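Long-range contacts in oxalate--CoA ligase (Arabidopsis thaliana, PDB 5IE2), which belongs to the ANL clan of AMP-binding enzymes, which pair a large N-terminal domain with a small C-terminal one, and binds adenosine-5'-triphosphate: residues Ser323-Glu328 with Val337-Gly342; Ala51-Gly56 with Ala79-Ala84; Val363-Pro368 with Phe390-Ile395; Gly164-His169 with Val180-Leu185; Glu419-Ile424 with Ala479-Pro484. All blocks are in the same frame, centred on the assembly; numbering follows the deposited sequence.

Contact 1: residues Ser323-Glu328 with Val337-Gly342; sequences SNPLPE and VGKPVG
Ser323 and Lys339 face each other as an antiparallel hydrogen-bonded pair, and their main chains carry most of the joint. Ser323 N gives its hydrogen to Lys339 O at 3.0 Å, and Lys339 N returns one to Ser323 O, also at 3.0 Å. In the second bond the donor stands 63° out of the carbonyl plane, while the CA of Gly338 approaches the same oxygen in a C-H...O contact of 3.5 Å. Ser323 is the most deeply covered residue here. Its hydroxyl turns away from the partner strand, reaching the carbonyl of Asn324 (OG to O, 2.8 Å) and the hydroxyl of Tyr198, and Val341 closes over its backbone with CG2 at 4.0 Å from Ser323 N.

Asn324 starts out pointing away from the other segment but swings its amide back against Gly338. With CG beside the backbone N (chi1 -74°), ND2 comes to 3.6 Å from Gly338 N without bonding to it. The amide is spoken for elsewhere: ND2 donates to the carbonyls of Ser336 and Glu310, and OD1 accepts from Lys333 N. The Lys339 chain bends at its last two torsions and crosses the ring of Pro325 at about a right angle, with NZ 3.9 Å from Pro325 CG. Glycine at 338 suits the positive phi and the close backbone beside it.

Together these residues attach the short outermost strand 339-340 to strand 319-323 of a mixed five-stranded sheet. Val337, just before strand 339-340, touches ATP, so the approach to this strand belongs to the nucleotide pocket of the AMP-binding domain.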
# COMPACT_ATOMS: atom_id res chain seq x y z
N SER A 323 -10.13 4.04 8.81
CA SER A 323 -10.90 3.06 8.04
C SER A 323 -12.38 3.06 8.37
O SER A 323 -12.77 3.32 9.51
CB SER A 323 -10.37 1.64 8.29
OG SER A 323 -11.03 0.71 7.43
N ASN A 324 -13.20 2.71 7.38
CA ASN A 324 -14.55 2.31 7.70
C ASN A 324 -14.48 1.04 8.52
O ASN A 324 -13.59 0.21 8.33
CB ASN A 324 -15.37 2.09 6.40
CG ASN A 324 -15.73 3.39 5.73
OD1 ASN A 324 -16.73 4.02 6.08
ND2 ASN A 324 -14.92 3.82 4.76
N PRO A 325 -15.40 0.89 9.47
CA PRO A 325 -15.43 -0.24 10.41
C PRO A 325 -16.13 -1.43 9.79
O PRO A 325 -16.81 -1.29 8.74
CB PRO A 325 -16.24 0.32 11.59
CG PRO A 325 -17.28 1.20 10.86
CD PRO A 325 -16.48 1.86 9.72
N LEU A 326 -15.99 -2.59 10.43
CA LEU A 326 -16.82 -3.79 10.10
C LEU A 326 -18.28 -3.46 10.34
O LEU A 326 -18.60 -2.67 11.21
CB LEU A 326 -16.40 -5.00 10.99
CG LEU A 326 -14.97 -5.52 10.84
CD1 LEU A 326 -14.68 -6.56 11.86
CD2 LEU A 326 -14.82 -6.16 9.46
N PRO A 327 -19.20 -4.08 9.57
CA PRO A 327 -20.64 -3.82 9.72
C PRO A 327 -21.13 -4.05 11.14
O PRO A 327 -22.03 -3.33 11.61
CB PRO A 327 -21.27 -4.81 8.74
CG PRO A 327 -20.26 -4.95 7.64
CD PRO A 327 -18.88 -4.88 8.37
N GLU A 328 -20.55 -5.02 11.84
CA GLU A 328 -20.99 -5.30 13.21
C GLU A 328 -20.63 -4.15 14.14
O GLU A 328 -21.22 -4.05 15.21
CB GLU A 328 -20.39 -6.62 13.72
CG GLU A 328 -18.90 -6.54 14.04
CD GLU A 328 -18.16 -7.87 13.82
OE1 GLU A 328 -18.24 -8.42 12.70
OE2 GLU A 328 -17.49 -8.35 14.76
N VAL A 337 -13.50 7.66 4.11
CA VAL A 337 -12.48 6.73 4.54
C VAL A 337 -12.57 6.43 6.06
O VAL A 337 -11.60 5.94 6.69
CB VAL A 337 -11.06 7.22 4.14
CG1 VAL A 337 -10.91 7.24 2.65
CG2 VAL A 337 -10.79 8.63 4.65
N GLY A 338 -13.74 6.66 6.64
CA GLY A 338 -14.02 6.17 7.97
C GLY A 338 -13.34 6.91 9.10
O GLY A 338 -13.06 8.09 9.00
N LYS A 339 -13.02 6.19 10.17
CA LYS A 339 -12.60 6.82 11.44
C LYS A 339 -11.16 6.49 11.74
O LYS A 339 -10.70 5.42 11.40
CB LYS A 339 -13.50 6.34 12.59
CG LYS A 339 -14.96 6.72 12.37
CD LYS A 339 -15.79 6.45 13.62
CE LYS A 339 -15.96 4.98 13.89
NZ LYS A 339 -17.04 4.44 13.04
N PRO A 340 -10.45 7.38 12.45
CA PRO A 340 -9.05 7.14 12.85
C PRO A 340 -8.90 5.81 13.60
O PRO A 340 -9.79 5.52 14.42
CB PRO A 340 -8.75 8.30 13.82
CG PRO A 340 -9.74 9.33 13.52
CD PRO A 340 -10.96 8.67 12.94
N VAL A 341 -7.82 5.06 13.38
CA VAL A 341 -7.64 3.80 14.10
C VAL A 341 -6.33 3.88 14.89
O VAL A 341 -5.27 3.93 14.29
CB VAL A 341 -7.61 2.58 13.13
CG1 VAL A 341 -7.39 1.21 13.91
CG2 VAL A 341 -8.88 2.52 12.30
N GLY A 342 -6.42 3.90 16.22
CA GLY A 342 -5.23 3.80 17.06
C GLY A 342 -4.29 4.99 17.02
O GLY A 342 -3.13 4.86 17.38

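Contact 2: residues Ala51-Gly56 with Ala79-Ala84; sequences AGIKPG and ARATAA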
# COMPACT_ATOMS: atom_id res chain seq x y z
N ALA A 51 27.19 -12.97 7.17
CA ALA A 51 27.11 -11.82 6.26
C ALA A 51 27.50 -10.54 6.98
O ALA A 51 27.49 -9.46 6.40
CB ALA A 51 25.68 -11.71 5.64
N GLY A 52 27.83 -10.66 8.26
CA GLY A 52 28.32 -9.52 9.03
C GLY A 52 27.32 -8.40 9.29
O GLY A 52 27.70 -7.26 9.47
N ILE A 53 26.04 -8.71 9.29
CA ILE A 53 25.02 -7.69 9.51
C ILE A 53 24.96 -7.29 11.01
O ILE A 53 24.78 -8.13 11.89
CB ILE A 53 23.64 -8.19 9.02
CG1 ILE A 53 23.70 -8.44 7.50
CG2 ILE A 53 22.52 -7.20 9.34
CD1 ILE A 53 24.26 -7.26 6.68
N LYS A 54 25.13 -6.00 11.25
CA LYS A 54 25.17 -5.41 12.58
C LYS A 54 23.91 -4.59 12.84
O LYS A 54 23.28 -4.12 11.88
CB LYS A 54 26.41 -4.48 12.69
CG LYS A 54 27.76 -5.11 12.43
CD LYS A 54 28.14 -6.09 13.52
CE LYS A 54 29.61 -6.61 13.39
NZ LYS A 54 29.89 -7.57 12.24
N PRO A 55 23.55 -4.37 14.11
CA PRO A 55 22.34 -3.57 14.37
C PRO A 55 22.40 -2.20 13.69
O PRO A 55 23.46 -1.57 13.68
CB PRO A 55 22.32 -3.44 15.91
CG PRO A 55 23.05 -4.71 16.40
CD PRO A 55 24.16 -4.90 15.34
N GLY A 56 21.32 -1.78 13.04
CA GLY A 56 21.29 -0.51 12.34
C GLY A 56 21.74 -0.62 10.88
O GLY A 56 21.55 0.33 10.12
N ALA A 79 17.36 -9.51 12.74
CA ALA A 79 18.79 -9.31 13.01
C ALA A 79 19.11 -7.85 13.43
O ALA A 79 20.27 -7.46 13.49
CB ALA A 79 19.61 -9.71 11.78
N ARG A 80 18.06 -7.08 13.71
CA ARG A 80 18.12 -5.66 14.12
C ARG A 80 18.60 -4.75 13.01
O ARG A 80 19.08 -3.65 13.27
CB ARG A 80 19.04 -5.45 15.39
CG ARG A 80 18.58 -6.27 16.62
CD ARG A 80 19.39 -5.83 17.88
NE ARG A 80 19.15 -4.41 18.20
CZ ARG A 80 19.96 -3.64 18.92
NH1 ARG A 80 21.10 -4.15 19.38
NH2 ARG A 80 19.66 -2.36 19.14
N ALA A 81 18.45 -5.20 11.77
CA ALA A 81 18.81 -4.39 10.63
C ALA A 81 17.55 -3.81 10.03
O ALA A 81 16.44 -4.16 10.43
CB ALA A 81 19.58 -5.26 9.59
N THR A 82 17.73 -2.91 9.06
CA THR A 82 16.62 -2.21 8.42
C THR A 82 16.43 -2.77 7.01
O THR A 82 17.40 -2.76 6.25
CB THR A 82 16.91 -0.67 8.33
OG1 THR A 82 17.05 -0.14 9.67
CG2 THR A 82 15.74 0.07 7.65
N ALA A 83 15.22 -3.24 6.68
CA ALA A 83 14.94 -3.77 5.32
C ALA A 83 14.59 -2.62 4.37
O ALA A 83 13.77 -1.78 4.74
CB ALA A 83 13.81 -4.74 5.38
N ALA A 84 15.20 -2.59 3.17
CA ALA A 84 14.90 -1.59 2.15
C ALA A 84 14.44 -2.35 0.88
O ALA A 84 15.25 -2.63 -0.01
CB ALA A 84 16.15 -0.74 1.86
O HOH W 1 22.94 -7.79 14.04
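Ile53 meets Ala81 at the dense inner end of this contact, where Ile53 CG2 lies 3.5 Å from Ala81 CB. The isoleucine places that branch anti to its backbone N, while CG1, on the other side, leads away from the partner segment. Both residues are buried, and little beyond this methyl-to-methyl touch joins their side chains.

Next to it, the main chains are tied by a nearly straight hydrogen bond from Gly56 N to Arg80 O, 2.9 Å long with an angle of 170° at the hydrogen. The same carbonyl receives a C-H...O contact from Pro55, whose CA is 3.4 Å from Arg80 O. A water adds a second link, donating to Ile53 O at 2.9 Å and to Ala79 O at 2.7 Å and so bridging two carbonyls that cannot bond each other.

Toward solvent, at the exposed Pro55, the packing is equally close, but of ring on guanidinium. Pro55 lies over one face of the Arg80 guanidinium, CB about 3.7 Å above its plane and displaced toward the rim, and its CG is 3.6 Å from Arg80 NH1. A bend at chi3 turns the guanidinium toward this ring, and a salt bridge from NE to Asp163 secures it from elsewhere in the chain.

Arg80 has positive phi as the C-prime residue of the Schellman motif that ends helix 67-78, just before strand 82-85. Ile53 rests on Leu47 of helix 33-50 and Val59 of strand 58-61, and Ala81 packs on Val76, so the contact lies where two helix ends meet the parallel strands 58-61 and 82-85.

Contact 3: residues Val363-Pro368 with Phe390-Ile395; sequences VCIRGP and FHTGDI. With ATP (adenosine-5'-triphosphate), chain C.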
# COMPACT_ATOMS: atom_id res chain seq x y z
N VAL A 363 -5.54 17.34 6.94
CA VAL A 363 -5.54 16.23 7.88
C VAL A 363 -4.16 16.14 8.55
O VAL A 363 -3.15 16.09 7.83
CB VAL A 363 -5.86 14.90 7.15
CG1 VAL A 363 -5.91 13.76 8.15
CG2 VAL A 363 -7.19 15.03 6.39
N CYS A 364 -4.12 16.15 9.89
CA CYS A 364 -2.87 15.94 10.65
C CYS A 364 -3.05 14.73 11.58
O CYS A 364 -4.15 14.54 12.11
CB CYS A 364 -2.51 17.17 11.51
SG CYS A 364 -2.36 18.64 10.40
N ILE A 365 -1.99 13.97 11.77
CA ILE A 365 -2.07 12.75 12.56
C ILE A 365 -1.00 12.72 13.65
O ILE A 365 0.03 13.39 13.56
CB ILE A 365 -1.91 11.48 11.68
CG1 ILE A 365 -0.52 11.44 11.03
CG2 ILE A 365 -3.02 11.53 10.60
CD1 ILE A 365 -0.30 10.15 10.11
N ARG A 366 -1.25 11.91 14.66
CA ARG A 366 -0.25 11.72 15.68
C ARG A 366 -0.40 10.36 16.28
O ARG A 366 -1.48 10.02 16.79
CB ARG A 366 -0.40 12.78 16.76
CG ARG A 366 0.59 12.49 17.91
CD ARG A 366 -0.22 12.83 19.21
NE ARG A 366 0.24 14.05 19.65
CZ ARG A 366 -0.19 14.87 20.64
NH1 ARG A 366 -1.29 14.75 21.41
NH2 ARG A 366 0.58 15.92 20.79
N GLY A 367 0.68 9.61 16.31
CA GLY A 367 0.57 8.26 16.87
C GLY A 367 1.84 7.46 16.74
O GLY A 367 2.76 7.85 16.03
N PRO A 368 1.91 6.28 17.41
CA PRO A 368 3.16 5.54 17.39
C PRO A 368 3.45 4.83 16.06
O PRO A 368 4.54 4.29 15.89
CB PRO A 368 2.99 4.50 18.53
CG PRO A 368 1.49 4.30 18.64
CD PRO A 368 0.92 5.71 18.31
N PHE A 390 1.92 15.17 12.54
CA PHE A 390 2.43 15.16 11.18
C PHE A 390 1.35 15.73 10.22
O PHE A 390 0.20 15.29 10.26
CB PHE A 390 2.82 13.74 10.81
CG PHE A 390 3.16 13.57 9.35
CD1 PHE A 390 4.29 14.18 8.83
CD2 PHE A 390 2.33 12.79 8.51
CE1 PHE A 390 4.61 14.02 7.46
CE2 PHE A 390 2.63 12.64 7.16
CZ PHE A 390 3.77 13.26 6.64
N HIS A 391 1.73 16.68 9.35
CA HIS A 391 0.83 17.29 8.36
C HIS A 391 0.82 16.43 7.09
O HIS A 391 1.87 16.26 6.49
CB HIS A 391 1.27 18.72 8.03
CG HIS A 391 1.04 19.67 9.14
ND1 HIS A 391 0.20 20.76 9.03
CD2 HIS A 391 1.47 19.65 10.43
CE1 HIS A 391 0.13 21.38 10.20
NE2 HIS A 391 0.90 20.74 11.06
N THR A 392 -0.33 15.83 6.74
CA THR A 392 -0.35 14.83 5.64
C THR A 392 -0.27 15.43 4.22
O THR A 392 0.03 14.71 3.27
CB THR A 392 -1.63 13.95 5.64
OG1 THR A 392 -2.78 14.81 5.44
CG2 THR A 392 -1.78 13.24 6.95
N GLY A 393 -0.62 16.70 4.08
CA GLY A 393 -0.74 17.28 2.75
C GLY A 393 -2.09 17.03 2.07
O GLY A 393 -2.28 17.42 0.91
N ASP A 394 -3.01 16.35 2.77
CA ASP A 394 -4.36 16.07 2.25
C ASP A 394 -5.35 16.97 2.90
O ASP A 394 -5.26 17.25 4.10
CB ASP A 394 -4.76 14.60 2.53
CG ASP A 394 -3.82 13.58 1.88
OD1 ASP A 394 -3.56 13.71 0.65
OD2 ASP A 394 -3.31 12.63 2.59
N ILE A 395 -6.32 17.41 2.10
CA ILE A 395 -7.45 18.18 2.57
C ILE A 395 -8.65 17.23 2.76
O ILE A 395 -8.96 16.39 1.89
CB ILE A 395 -7.81 19.30 1.59
CG1 ILE A 395 -6.61 20.26 1.40
CG2 ILE A 395 -9.07 20.02 2.03
CD1 ILE A 395 -6.22 20.94 2.74
PG ATP C . 4.36 11.32 -2.63
O1G ATP C . 3.65 12.56 -3.18
O2G ATP C . 5.73 11.13 -3.18
O3G ATP C . 4.35 11.31 -1.10
PB ATP C . 2.13 9.50 -2.45
O1B ATP C . 1.25 8.86 -3.50
O2B ATP C . 1.62 10.60 -1.60
O3B ATP C . 3.55 9.99 -3.11
PA ATP C . 1.83 7.14 -0.70
O1A ATP C . 2.32 7.21 0.74
O2A ATP C . 1.99 5.88 -1.47
O3A ATP C . 2.65 8.26 -1.52
O5' ATP C . 0.32 7.67 -0.76
C5' ATP C . -0.38 8.24 0.37
C4' ATP C . -1.42 9.21 -0.21
O4' ATP C . -2.43 8.46 -0.90
C3' ATP C . -2.22 9.90 0.85
O3' ATP C . -1.49 11.03 1.34
C2' ATP C . -3.48 10.31 0.11
O2' ATP C . -3.18 11.43 -0.74
C1' ATP C . -3.66 9.14 -0.81
N9 ATP C . -4.67 8.17 -0.30
C8 ATP C . -4.47 7.06 0.43
N7 ATP C . -5.67 6.45 0.65
C5 ATP C . -6.63 7.20 0.02
C6 ATP C . -8.09 7.11 -0.16
N6 ATP C . -8.78 6.03 0.35
N1 ATP C . -8.68 8.08 -0.89
C2 ATP C . -7.98 9.11 -1.43
N3 ATP C . -6.64 9.27 -1.30
C4 ATP C . -5.95 8.32 -0.59
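Cys364 and His391 both set their side chains beside the backbone N (chi1 -57° and -71°), which brings the sulfur over the imidazole. Cys364 SG sits 3.6 Å from the centroid of the His391 ring, almost straight above its centre, while His391 ND1 bonds to Glu362. The next pair, Ile365 and Phe390, extends from the other face of the sheet; the side chains run side by side, and Ile365 CG1 touches the ring edge at Phe390 CD2, 4.0 Å away.

Thr392 holds OG1 between its backbone N and carbonyl carbon (chi1 62°), aimed at the neighbouring strand. Val363 O is thereby gripped twice, by Thr392 N at 3.0 Å and by Thr392 OG1 at 2.7 Å. The same hydroxyl accepts from Asp394 N at 3.1 Å, making an ST turn where the chain rounds a corner at Gly393. Strand 361-366 thus pairs with both 389-392 and 394-398 in a curled antiparallel sheet, and Val363 N reaches across the corner to Asp394 O at 2.9 Å.

The turn presents Asp394 to the nucleotide. Its carboxylate takes both ribose hydroxyls of ATP, one on each oxygen: O2' donates to OD1 at 2.7 Å and O3' to OD2 at 2.7 Å. This two-pronged hold on the ribose is well known among ANL enzymes. OD2 also bonds to the hydroxyl of Tyr312, so this oxygen has two partners.

Contact 4: residues Gly164-His169 with Val180-Leu185; sequences GALFLH and VPLTQL
Strands 164-169 and 179-183 form a beta hairpin with a classic bulge, Ala165 and Leu166 both facing Leu182. The connection between these strands carries residues that hydrogen-bond to ATP.

Among the backbone bonds, the bulge shows in Leu182 O, which accepts from Ala165 N at 2.9 Å and from Leu166 N at 3.0 Å. The first donor lies in the carbonyl plane; the second is tilted 27° from it. Regular pairing resumes beyond, with Leu182 N to Leu166 O at 2.8 Å and a short bond of 2.6 Å from Val180 N to Leu168 O.

Apolar contacts divide between the two faces. On one, Leu166 and Leu182 lie alongside each other, CD2 of the former 3.9 Å from CD1 of the latter. On the other, the Phe167 ring leans across the partner strand: its CG is anti to the backbone N (chi1 179°), taking CD1 to 3.7 Å from Val180 O and 4.2 Å from Pro181 CB. Lys375 makes a cation-pi contact with this ring.

Beyond the hairpin, Thr183 is the N-cap of helix 184-198, its OG1 accepting from Asn186 N. There the Ala165 methyl abuts the first turn, CB 3.7 Å from Gln184 N.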
# COMPACT_ATOMS: atom_id res chain seq x y z
N GLY A 164 15.55 0.72 13.78
CA GLY A 164 14.99 0.87 12.44
C GLY A 164 14.61 -0.51 11.92
O GLY A 164 15.25 -1.50 12.25
N ALA A 165 13.56 -0.59 11.09
CA ALA A 165 13.16 -1.87 10.57
C ALA A 165 12.84 -1.80 9.08
O ALA A 165 13.01 -2.79 8.37
CB ALA A 165 11.88 -2.38 11.35
N LEU A 166 12.36 -0.64 8.60
CA LEU A 166 11.85 -0.58 7.21
C LEU A 166 12.21 0.79 6.68
O LEU A 166 12.11 1.77 7.42
CB LEU A 166 10.34 -0.83 7.18
CG LEU A 166 9.63 -0.57 5.85
CD1 LEU A 166 10.26 -1.50 4.82
CD2 LEU A 166 8.13 -0.84 5.99
N PHE A 167 12.74 0.85 5.47
CA PHE A 167 13.06 2.13 4.87
C PHE A 167 12.45 2.09 3.48
O PHE A 167 12.73 1.15 2.75
CB PHE A 167 14.57 2.36 4.77
CG PHE A 167 14.94 3.68 4.13
CD1 PHE A 167 14.89 4.85 4.87
CD2 PHE A 167 15.31 3.75 2.79
CE1 PHE A 167 15.22 6.09 4.27
CE2 PHE A 167 15.66 5.00 2.19
CZ PHE A 167 15.63 6.13 2.92
N LEU A 168 11.62 3.10 3.16
CA LEU A 168 10.85 3.21 1.90
C LEU A 168 10.94 4.64 1.40
O LEU A 168 11.31 5.54 2.15
CB LEU A 168 9.36 2.87 2.12
CG LEU A 168 9.11 1.44 2.51
CD1 LEU A 168 7.68 1.24 2.91
CD2 LEU A 168 9.47 0.58 1.31
N HIS A 169 10.62 4.83 0.12
CA HIS A 169 10.42 6.16 -0.42
C HIS A 169 8.95 6.31 -0.74
O HIS A 169 8.24 5.33 -0.95
CB HIS A 169 11.25 6.40 -1.68
CG HIS A 169 12.65 6.84 -1.39
ND1 HIS A 169 13.67 5.95 -1.10
CD2 HIS A 169 13.18 8.08 -1.28
CE1 HIS A 169 14.78 6.64 -0.86
NE2 HIS A 169 14.51 7.93 -0.97
N VAL A 180 11.69 7.47 3.89
CA VAL A 180 10.93 7.28 5.11
C VAL A 180 11.45 6.12 5.95
O VAL A 180 11.23 4.99 5.59
CB VAL A 180 9.43 7.05 4.80
CG1 VAL A 180 8.63 6.95 6.08
CG2 VAL A 180 8.90 8.20 3.96
N PRO A 181 12.10 6.41 7.08
CA PRO A 181 12.55 5.37 8.01
C PRO A 181 11.43 5.03 8.99
O PRO A 181 10.81 5.94 9.55
CB PRO A 181 13.76 5.98 8.70
CG PRO A 181 13.50 7.42 8.68
CD PRO A 181 12.61 7.74 7.46
N LEU A 182 11.16 3.74 9.13
CA LEU A 182 10.13 3.22 10.03
C LEU A 182 10.75 2.21 10.98
O LEU A 182 11.62 1.44 10.58
CB LEU A 182 9.01 2.54 9.22
CG LEU A 182 8.43 3.59 8.22
CD1 LEU A 182 7.47 2.83 7.23
CD2 LEU A 182 7.64 4.73 8.95
N THR A 183 10.31 2.24 12.24
CA THR A 183 10.90 1.44 13.30
C THR A 183 10.09 0.14 13.56
O THR A 183 8.99 -0.07 13.04
CB THR A 183 10.91 2.21 14.62
OG1 THR A 183 9.56 2.60 14.88
CG2 THR A 183 11.79 3.48 14.49
N GLN A 184 10.65 -0.70 14.44
CA GLN A 184 9.94 -1.87 14.95
C GLN A 184 8.63 -1.43 15.56
O GLN A 184 7.58 -2.07 15.41
CB GLN A 184 10.79 -2.60 16.03
CG GLN A 184 11.87 -3.51 15.44
CD GLN A 184 11.36 -4.94 15.18
OE1 GLN A 184 10.19 -5.23 15.30
NE2 GLN A 184 12.29 -5.83 14.84
N LEU A 185 8.71 -0.32 16.28
CA LEU A 185 7.52 0.19 16.94
C LEU A 185 6.49 0.67 15.94
O LEU A 185 5.29 0.38 16.08
CB LEU A 185 7.91 1.31 17.93
CG LEU A 185 6.75 2.10 18.60
CD1 LEU A 185 5.82 1.20 19.40
CD2 LEU A 185 7.33 3.27 19.50

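Contact 5: residues Glu419-Ile424 with Ala479-Pro484; sequences EKISPI and AAFKVP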
# COMPACT_ATOMS: atom_id res chain seq x y z
N GLU A 419 -12.58 29.38 -7.05
CA GLU A 419 -13.31 28.21 -6.58
C GLU A 419 -12.47 26.94 -6.70
O GLU A 419 -11.95 26.67 -7.76
CB GLU A 419 -14.61 28.05 -7.37
CG GLU A 419 -15.53 29.24 -7.21
CD GLU A 419 -16.42 29.11 -5.97
OE1 GLU A 419 -16.19 28.19 -5.15
OE2 GLU A 419 -17.32 29.97 -5.80
N LYS A 420 -12.33 26.17 -5.62
CA LYS A 420 -11.51 24.97 -5.68
C LYS A 420 -12.35 23.75 -6.09
O LYS A 420 -13.44 23.52 -5.56
CB LYS A 420 -10.80 24.71 -4.34
CG LYS A 420 -9.91 25.87 -3.91
CD LYS A 420 -8.87 25.40 -2.92
CE LYS A 420 -7.81 26.47 -2.69
NZ LYS A 420 -8.48 27.78 -2.38
N ILE A 421 -11.86 23.03 -7.08
CA ILE A 421 -12.51 21.82 -7.56
C ILE A 421 -11.74 20.61 -7.08
O ILE A 421 -10.50 20.56 -7.12
CB ILE A 421 -12.63 21.79 -9.10
CG1 ILE A 421 -13.31 23.07 -9.59
CG2 ILE A 421 -13.35 20.50 -9.57
CD1 ILE A 421 -13.11 23.29 -11.12
N SER A 422 -12.49 19.64 -6.58
CA SER A 422 -11.92 18.35 -6.17
C SER A 422 -11.87 17.35 -7.31
O SER A 422 -12.92 16.90 -7.77
CB SER A 422 -12.74 17.74 -5.05
OG SER A 422 -12.42 16.37 -4.91
N PRO A 423 -10.67 16.96 -7.74
CA PRO A 423 -10.56 15.96 -8.80
C PRO A 423 -11.14 14.59 -8.39
O PRO A 423 -11.66 13.87 -9.24
CB PRO A 423 -9.04 15.83 -9.03
CG PRO A 423 -8.47 17.10 -8.51
CD PRO A 423 -9.37 17.56 -7.39
N ILE A 424 -11.05 14.26 -7.11
CA ILE A 424 -11.70 13.04 -6.56
C ILE A 424 -13.20 12.99 -6.90
O ILE A 424 -13.74 11.98 -7.40
CB ILE A 424 -11.53 13.01 -4.99
CG1 ILE A 424 -10.09 12.67 -4.65
CG2 ILE A 424 -12.50 11.98 -4.32
CD1 ILE A 424 -9.85 12.55 -3.14
N ALA A 479 -22.13 20.82 -10.53
CA ALA A 479 -22.25 22.27 -10.74
C ALA A 479 -21.41 22.64 -11.97
O ALA A 479 -20.33 22.09 -12.14
CB ALA A 479 -21.75 23.04 -9.49
N ALA A 480 -21.86 23.61 -12.77
CA ALA A 480 -21.26 23.85 -14.09
C ALA A 480 -19.75 24.14 -13.96
O ALA A 480 -18.98 23.67 -14.78
CB ALA A 480 -21.97 24.97 -14.81
N PHE A 481 -19.32 24.84 -12.91
CA PHE A 481 -17.91 25.24 -12.83
C PHE A 481 -16.98 24.04 -12.66
O PHE A 481 -15.78 24.15 -12.94
CB PHE A 481 -17.67 26.26 -11.70
CG PHE A 481 -17.57 25.68 -10.32
CD1 PHE A 481 -16.34 25.33 -9.78
CD2 PHE A 481 -18.71 25.54 -9.54
CE1 PHE A 481 -16.22 24.79 -8.47
CE2 PHE A 481 -18.61 25.03 -8.22
CZ PHE A 481 -17.36 24.65 -7.68
N LYS A 482 -17.50 22.88 -12.24
CA LYS A 482 -16.70 21.70 -12.00
C LYS A 482 -16.51 20.82 -13.25
O LYS A 482 -15.72 19.87 -13.25
CB LYS A 482 -17.31 20.82 -10.90
CG LYS A 482 -17.53 21.55 -9.57
CD LYS A 482 -18.13 20.56 -8.54
CE LYS A 482 -18.40 21.27 -7.23
NZ LYS A 482 -19.06 20.28 -6.36
N VAL A 483 -17.25 21.14 -14.30
CA VAL A 483 -17.28 20.28 -15.49
C VAL A 483 -15.97 20.39 -16.30
O VAL A 483 -15.60 21.49 -16.66
CB VAL A 483 -18.46 20.68 -16.39
CG1 VAL A 483 -18.55 19.75 -17.63
CG2 VAL A 483 -19.73 20.61 -15.60
N PRO A 484 -15.30 19.25 -16.60
CA PRO A 484 -14.06 19.30 -17.39
C PRO A 484 -14.29 20.06 -18.72
O PRO A 484 -15.25 19.82 -19.46
CB PRO A 484 -13.73 17.82 -17.65
CG PRO A 484 -14.39 17.07 -16.48
CD PRO A 484 -15.65 17.88 -16.17
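Ile421 and Phe481 meet in the small C-terminal domain of the ANL fold, where strand 419-421, half of a two-stranded antiparallel hairpin with 414-416, packs against the 3-10 turn 480-482. No hydrogen bond joins the two segments; the contact is made by side-chain carbons, a ring and two carbonyl oxygens that touch them.

From CB, which points toward the turn, the Ile421 side chain divides. The CG2 branch, anti to the backbone N, approaches the base of Lys482, with CB of that lysine 4.2 Å from Ile421 CG2. CG1 goes the other way, beside the backbone N (chi1 -53°), and comes to 3.6 Å from Phe481 CE1, and the two side chains slide past each other in opposite directions. At the tip, CD1 reaches the main chain of the turn: it lies 3.3 Å from Phe481 O and 4.0 Å from Lys482 CA. Ile421 also packs on Ile453 and Val426.

The same ring atom serves Glu419, whose CB is 3.8 Å from Phe481 CE1, while Lys420 O stands near the ring plane at the edge, 4.2 Å from CE1. Lys482, next along the chain from Phe481, runs extended beyond CG to a salt bridge between NZ and Glu425, and in passing lays its CG about 3.6 Å above the plane of the Phe481 ring, over the centre.

In the fold
Contacts 1, 3 and 4 are buried, contact 2 is partly so, and contact 5 lies at the surface, its centre about 49 Å from that of contact 2. The three buried ones rely on antiparallel backbone bonding, and all lie near the nucleotide: contact 1 touches ATP through Val337, contact 3 grips its ribose, and contact 4 flanks a loop bonded to it. Contacts 2 and 4 join directly, since strand 82-85 bonds to 164-169 through Ala83 N to Ala165 O. Pro368 of contact 3 packs on both Gly342 and Leu185. Elsewhere the chemistry changes: a single backbone bond, a water bridge and guanidinium packing in contact 2, no hydrogen bond across the segments in contact 5.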